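Local structure of putative P450-like enzyme (Streptomyces himastatinicus ATCC 53653, 5Z9J) at residues I109-L114 with L365-T370; S277-S282 with A330-N335. The protein probably acts as a cytochrome P450 monooxygenase, binding heme and using its iron to activate oxygen in bacterial secondary metabolism. One frame throughout, in Å; residues are numbered along the deposited sequence.

Interaction 1. Residues I109-L114 with L365-T370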
loop_
_atom_site.group_PDB
_atom_site.type_symbol
_atom_site.label_atom_id
_atom_site.label_comp_id
_atom_site.label_asym_id
_atom_site.label_seq_id
_atom_site.Cartn_x
_atom_site.Cartn_y
_atom_site.Cartn_z
ATOM N N ILE A 109 0.080 -12.933 -17.150
ATOM C CA ILE A 109 0.642 -13.305 -15.848
ATOM C C ILE A 109 -0.364 -14.007 -14.966
ATOM O O ILE A 109 -0.039 -15.010 -14.300
ATOM C CB ILE A 109 1.151 -12.070 -15.072
ATOM C CG1 ILE A 109 2.245 -11.372 -15.872
ATOM C CG2 ILE A 109 1.666 -12.470 -13.707
ATOM C CD1 ILE A 109 3.354 -12.354 -16.311
ATOM N N ILE A 110 -1.586 -13.472 -14.990
ATOM C CA ILE A 110 -2.678 -14.020 -14.213
ATOM C C ILE A 110 -3.043 -15.440 -14.620
ATOM O O ILE A 110 -3.163 -16.323 -13.771
ATOM C CB ILE A 110 -3.916 -13.134 -14.349
ATOM C CG1 ILE A 110 -3.711 -11.849 -13.579
ATOM C CG2 ILE A 110 -5.156 -13.861 -13.824
ATOM C CD1 ILE A 110 -4.742 -10.781 -13.921
ATOM N N HIS A 111 -3.211 -15.650 -15.914
ATOM C CA HIS A 111 -3.546 -16.979 -16.411
ATOM C C HIS A 111 -2.463 -17.973 -16.083
ATOM O O HIS A 111 -2.742 -19.124 -15.771
ATOM C CB HIS A 111 -3.774 -16.953 -17.916
ATOM C CG HIS A 111 -5.098 -16.384 -18.300
ATOM N ND1 HIS A 111 -6.287 -16.987 -17.956
ATOM C CD2 HIS A 111 -5.425 -15.249 -18.961
ATOM C CE1 HIS A 111 -7.294 -16.258 -18.407
ATOM N NE2 HIS A 111 -6.797 -15.195 -19.018
ATOM N N GLU A 112 -1.229 -17.502 -16.138
ATOM C CA GLU A 112 -0.045 -18.294 -15.814
ATOM C C GLU A 112 -0.024 -18.697 -14.344
ATOM O O GLU A 112 0.279 -19.832 -13.999
ATOM C CB GLU A 112 1.186 -17.488 -16.154
ATOM C CG GLU A 112 2.372 -18.262 -16.557
ATOM C CD GLU A 112 3.529 -17.331 -16.898
ATOM O OE1 GLU A 112 3.354 -16.476 -17.801
ATOM O OE2 GLU A 112 4.599 -17.451 -16.264
ATOM N N LEU A 113 -0.377 -17.763 -13.475
ATOM C CA LEU A 113 -0.509 -18.074 -12.072
ATOM C C LEU A 113 -1.594 -19.126 -11.825
ATOM O O LEU A 113 -1.387 -20.079 -11.060
ATOM C CB LEU A 113 -0.794 -16.803 -11.279
ATOM C CG LEU A 113 0.424 -15.883 -11.114
ATOM C CD1 LEU A 113 0.016 -14.576 -10.465
ATOM C CD2 LEU A 113 1.499 -16.571 -10.290
ATOM N N LEU A 114 -2.763 -18.957 -12.443
ATOM C CA LEU A 114 -3.843 -19.877 -12.146
ATOM C C LEU A 114 -3.578 -21.245 -12.768
ATOM O O LEU A 114 -3.925 -22.283 -12.198
ATOM C CB LEU A 114 -5.173 -19.314 -12.641
ATOM C CG LEU A 114 -5.473 -18.083 -11.782
ATOM C CD1 LEU A 114 -6.729 -17.307 -12.238
ATOM C CD2 LEU A 114 -5.484 -18.407 -10.266
ATOM N N LEU A 365 -13.306 -14.625 -11.280
ATOM C CA LEU A 365 -14.757 -14.892 -11.412
ATOM C C LEU A 365 -15.157 -15.817 -12.573
ATOM O O LEU A 365 -16.152 -16.561 -12.480
ATOM C CB LEU A 365 -15.501 -13.583 -11.574
ATOM C CG LEU A 365 -15.576 -12.667 -10.354
ATOM C CD1 LEU A 365 -16.348 -11.436 -10.711
ATOM C CD2 LEU A 365 -16.226 -13.393 -9.182
ATOM N N ASP A 366 -14.394 -15.731 -13.666
ATOM C CA ASP A 366 -14.668 -16.441 -14.904
ATOM C C ASP A 366 -14.064 -17.843 -14.915
ATOM O O ASP A 366 -14.705 -18.773 -15.383
ATOM C CB ASP A 366 -14.200 -15.616 -16.097
ATOM C CG ASP A 366 -15.135 -14.457 -16.401
ATOM O OD1 ASP A 366 -16.354 -14.500 -15.985
ATOM O OD2 ASP A 366 -14.644 -13.483 -17.023
ATOM N N ARG A 367 -12.814 -17.960 -14.464
ATOM C CA ARG A 367 -12.121 -19.233 -14.409
ATOM C C ARG A 367 -12.489 -20.085 -13.183
ATOM O O ARG A 367 -12.528 -21.316 -13.277
ATOM C CB ARG A 367 -10.605 -19.026 -14.347
ATOM C CG ARG A 367 -10.022 -18.275 -15.485
ATOM C CD ARG A 367 -8.466 -18.415 -15.606
ATOM N NE ARG A 367 -7.962 -19.765 -15.336
ATOM C CZ ARG A 367 -6.707 -20.161 -15.573
ATOM N NH1 ARG A 367 -5.843 -19.348 -16.170
ATOM N NH2 ARG A 367 -6.321 -21.399 -15.275
ATOM N N LEU A 368 -12.755 -19.448 -12.037
ATOM C CA LEU A 368 -13.030 -20.189 -10.805
ATOM C C LEU A 368 -14.311 -19.709 -10.189
ATOM O O LEU A 368 -14.301 -19.195 -9.084
ATOM C CB LEU A 368 -11.905 -20.031 -9.812
ATOM C CG LEU A 368 -10.559 -20.605 -10.295
ATOM C CD1 LEU A 368 -9.466 -20.278 -9.303
ATOM C CD2 LEU A 368 -10.697 -22.100 -10.461
ATOM N N PRO A 369 -15.428 -19.894 -10.907
ATOM C CA PRO A 369 -16.686 -19.314 -10.447
ATOM C C PRO A 369 -17.171 -19.959 -9.152
ATOM O O PRO A 369 -18.039 -19.395 -8.493
ATOM C CB PRO A 369 -17.647 -19.611 -11.612
ATOM C CG PRO A 369 -17.090 -20.837 -12.245
ATOM C CD PRO A 369 -15.612 -20.720 -12.119
ATOM N N THR A 370 -16.641 -21.142 -8.828
ATOM C CA THR A 370 -17.046 -21.869 -7.622
ATOM C C THR A 370 -16.141 -21.538 -6.448
ATOM O O THR A 370 -16.376 -22.026 -5.344
ATOM C CB THR A 370 -17.048 -23.405 -7.825
ATOM O OG1 THR A 370 -15.712 -23.871 -8.028
ATOM C CG2 THR A 370 -17.917 -23.794 -9.008
#
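L114 CB lies over the centre of one face of the R367 guanidinium, 3.4 Å from R367 CZ, while the H111 ring meets the same group at its edge. The imidazole and guanidinium planes are only 20° apart, so they lie nearly side by side instead of stacking. R367 NH1 reaches H111 ND1, in the imidazole plane, at 3.0 Å, and the backbone carbonyl H111 O at 3.1 Å. It approaches that oxygen well off the C=O direction (105°) but in the carbonyl plane, on a lone pair. The bend of the arginine chain at chi3 (40°) helps bring the group across L114, and R367 CD passes 3.5 Å from H111 ND1. Its second terminal nitrogen, R367 NH2, forms a salt bridge with D115, next along helix 96-116. R367, the last residue of helix 350-367, reaches across to helix 96-116, beside the packing of I110, H111 and L114 on I363. Because H111 ND1 accepts a hydrogen bond from R367, the imidazole is probably neutral; the R367 cation is probably balanced mainly by D115, with H111 O, near the C-terminal end of helix 96-116, adding a polar partner.

Interaction 2. Residues S277-S282 with A330-N335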
loop_
_atom_site.group_PDB
_atom_site.type_symbol
_atom_site.label_atom_id
_atom_site.label_comp_id
_atom_site.label_asym_id
_atom_site.label_seq_id
_atom_site.Cartn_x
_atom_site.Cartn_y
_atom_site.Cartn_z
ATOM N N SER A 277 -14.085 -1.987 -1.805
ATOM C CA SER A 277 -13.215 -2.888 -1.086
ATOM C C SER A 277 -12.172 -2.051 -0.319
ATOM O O SER A 277 -11.757 -2.396 0.782
ATOM C CB SER A 277 -12.498 -3.878 -2.062
ATOM O OG SER A 277 -11.951 -4.927 -1.307
ATOM N N MET A 278 -11.649 -1.026 -0.992
ATOM C CA MET A 278 -10.676 -0.103 -0.400
ATOM C C MET A 278 -11.301 0.723 0.729
ATOM O O MET A 278 -10.715 0.950 1.768
ATOM C CB MET A 278 -10.070 0.785 -1.492
ATOM C CG MET A 278 -8.926 -0.003 -2.290
ATOM S SD MET A 278 -8.064 1.131 -3.390
ATOM C CE MET A 278 -9.259 1.300 -4.644
ATOM N N ARG A 279 -12.534 1.129 0.539
ATOM C CA ARG A 279 -13.129 1.932 1.607
ATOM C C ARG A 279 -13.273 1.086 2.867
ATOM O O ARG A 279 -12.763 1.456 3.921
ATOM C CB ARG A 279 -14.475 2.479 1.164
ATOM C CG ARG A 279 -15.057 3.433 2.195
ATOM C CD ARG A 279 -16.498 3.670 1.838
ATOM N NE ARG A 279 -17.359 2.491 1.885
ATOM C CZ ARG A 279 -17.931 2.017 2.998
ATOM N NH1 ARG A 279 -17.691 2.601 4.179
ATOM N NH2 ARG A 279 -18.725 0.955 2.936
ATOM N N TYR A 280 -13.828 -0.116 2.668
ATOM C CA TYR A 280 -14.306 -1.015 3.721
ATOM C C TYR A 280 -13.217 -1.792 4.454
ATOM O O TYR A 280 -13.328 -2.075 5.659
ATOM C CB TYR A 280 -15.338 -1.985 3.102
ATOM C CG TYR A 280 -15.959 -2.968 4.041
ATOM C CD1 TYR A 280 -17.136 -2.657 4.705
ATOM C CD2 TYR A 280 -15.364 -4.215 4.281
ATOM C CE1 TYR A 280 -17.714 -3.541 5.571
ATOM C CE2 TYR A 280 -15.957 -5.126 5.155
ATOM C CZ TYR A 280 -17.143 -4.765 5.792
ATOM O OH TYR A 280 -17.779 -5.592 6.673
ATOM N N MET A 281 -12.156 -2.164 3.737
ATOM C CA MET A 281 -11.067 -2.892 4.335
ATOM C C MET A 281 -9.788 -2.353 3.686
ATOM O O MET A 281 -9.325 -2.886 2.674
ATOM C CB MET A 281 -11.257 -4.414 4.126
ATOM C CG MET A 281 -10.215 -5.362 4.841
ATOM S SD MET A 281 -10.603 -7.124 4.566
ATOM C CE MET A 281 -12.252 -7.110 5.259
ATOM N N SER A 282 -9.260 -1.273 4.268
ATOM C CA SER A 282 -8.330 -0.419 3.590
ATOM C C SER A 282 -6.929 -1.029 3.706
ATOM O O SER A 282 -6.392 -1.095 4.811
ATOM C CB SER A 282 -8.438 0.994 4.182
ATOM O OG SER A 282 -9.819 1.435 4.168
ATOM N N ALA A 330 -21.305 -2.909 -3.216
ATOM C CA ALA A 330 -20.382 -3.153 -4.351
ATOM C C ALA A 330 -20.481 -2.072 -5.406
ATOM O O ALA A 330 -19.519 -1.803 -6.117
ATOM C CB ALA A 330 -20.643 -4.512 -4.990
ATOM N N GLY A 331 -21.617 -1.383 -5.435
ATOM C CA GLY A 331 -21.824 -0.350 -6.430
ATOM C C GLY A 331 -21.810 1.028 -5.819
ATOM O O GLY A 331 -22.323 1.973 -6.413
ATOM N N ARG A 332 -21.256 1.131 -4.616
ATOM C CA ARG A 332 -21.320 2.390 -3.887
ATOM C C ARG A 332 -20.812 3.581 -4.690
ATOM O O ARG A 332 -19.702 3.550 -5.230
ATOM C CB ARG A 332 -20.530 2.314 -2.587
ATOM C CG ARG A 332 -20.754 3.583 -1.740
ATOM C CD ARG A 332 -19.985 3.569 -0.479
ATOM N NE ARG A 332 -20.398 2.532 0.452
ATOM C CZ ARG A 332 -21.292 2.729 1.429
ATOM N NH1 ARG A 332 -21.930 3.897 1.519
ATOM N NH2 ARG A 332 -21.586 1.748 2.267
ATOM N N SER A 333 -21.619 4.630 -4.712
ATOM C CA SER A 333 -21.328 5.902 -5.374
ATOM C C SER A 333 -22.140 6.999 -4.725
ATOM O O SER A 333 -23.312 6.799 -4.458
ATOM C CB SER A 333 -21.640 5.879 -6.864
ATOM O OG SER A 333 -21.231 7.105 -7.457
ATOM N N PRO A 334 -21.517 8.149 -4.436
ATOM C CA PRO A 334 -20.097 8.390 -4.692
ATOM C C PRO A 334 -19.250 7.677 -3.648
ATOM O O PRO A 334 -19.807 7.243 -2.633
ATOM C CB PRO A 334 -19.973 9.902 -4.578
ATOM C CG PRO A 334 -21.056 10.287 -3.609
ATOM C CD PRO A 334 -22.175 9.297 -3.793
ATOM N N ASN A 335 -17.948 7.536 -3.894
ATOM C CA ASN A 335 -17.085 6.871 -2.938
ATOM C C ASN A 335 -15.717 7.504 -2.885
ATOM O O ASN A 335 -14.727 6.941 -3.400
ATOM C CB ASN A 335 -16.960 5.384 -3.290
ATOM C CG ASN A 335 -16.300 4.578 -2.191
ATOM O OD1 ASN A 335 -15.986 5.100 -1.115
ATOM N ND2 ASN A 335 -16.074 3.299 -2.463
#
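R279 and R332 bring their guanidinium groups together, R279 NH2 lying 3.0 Å from R332 NH2 and R279 NE 3.4 Å from R332 NE. All of these nitrogens are donors, so no hydrogen bond joins them. The planes are turned 63° apart, and R279 sits over one face of the R332 group, offset toward its rim. Beside them N335 crosses the aliphatic part of R279 at a slant, its OD1 3.3 Å from R279 CD; this buried oxygen has no hydrogen-bond partner in the model. Both arginines leave the main chain with CG anti to N and then bend at chi3, in opposite senses (63° for R279, -65° for R332), which helps bring the two heads together. E276, one turn before R279 on helix 270-280, forms a salt bridge to each: its OE1 with R279 NE, its OE2 with R332 NE. Farther out, R279 NH1 donates to P325 O and N316 O, R332 NH1 to E323 O and R332 NH2 to V327 O. A leucine in place of R279 would probably leave E276 without one of its two arginine partners here and the carbonyls of N316 and P325 without this donor. This is the Glu-Arg-Arg triad of cytochromes P450, the ExxR helix joined to the meander loop; the E276 carboxylate and these carbonyls probably make the close approach of the two arginines favourable.

Both contacts rest on arginine, but interaction 1 joins two helices and interaction 2 a helix to a loop; they share no element, and their nearest atoms are about 10 Å apart. The centre of interaction 1 is about 23 Å from the centre of the chain, with H111 and R367 partly exposed; that of interaction 2 is about 16 Å from it, with R279 buried and its side chain about 10 Å from the heme. The loop of interaction 2 runs on toward the heme-ligand region. In 109-114 with 365-370 an arginine hydrogen-bonds directly across; in 277-282 with 330-335 the two arginines touch without a bond between them, and E276 binds both by salt bridges.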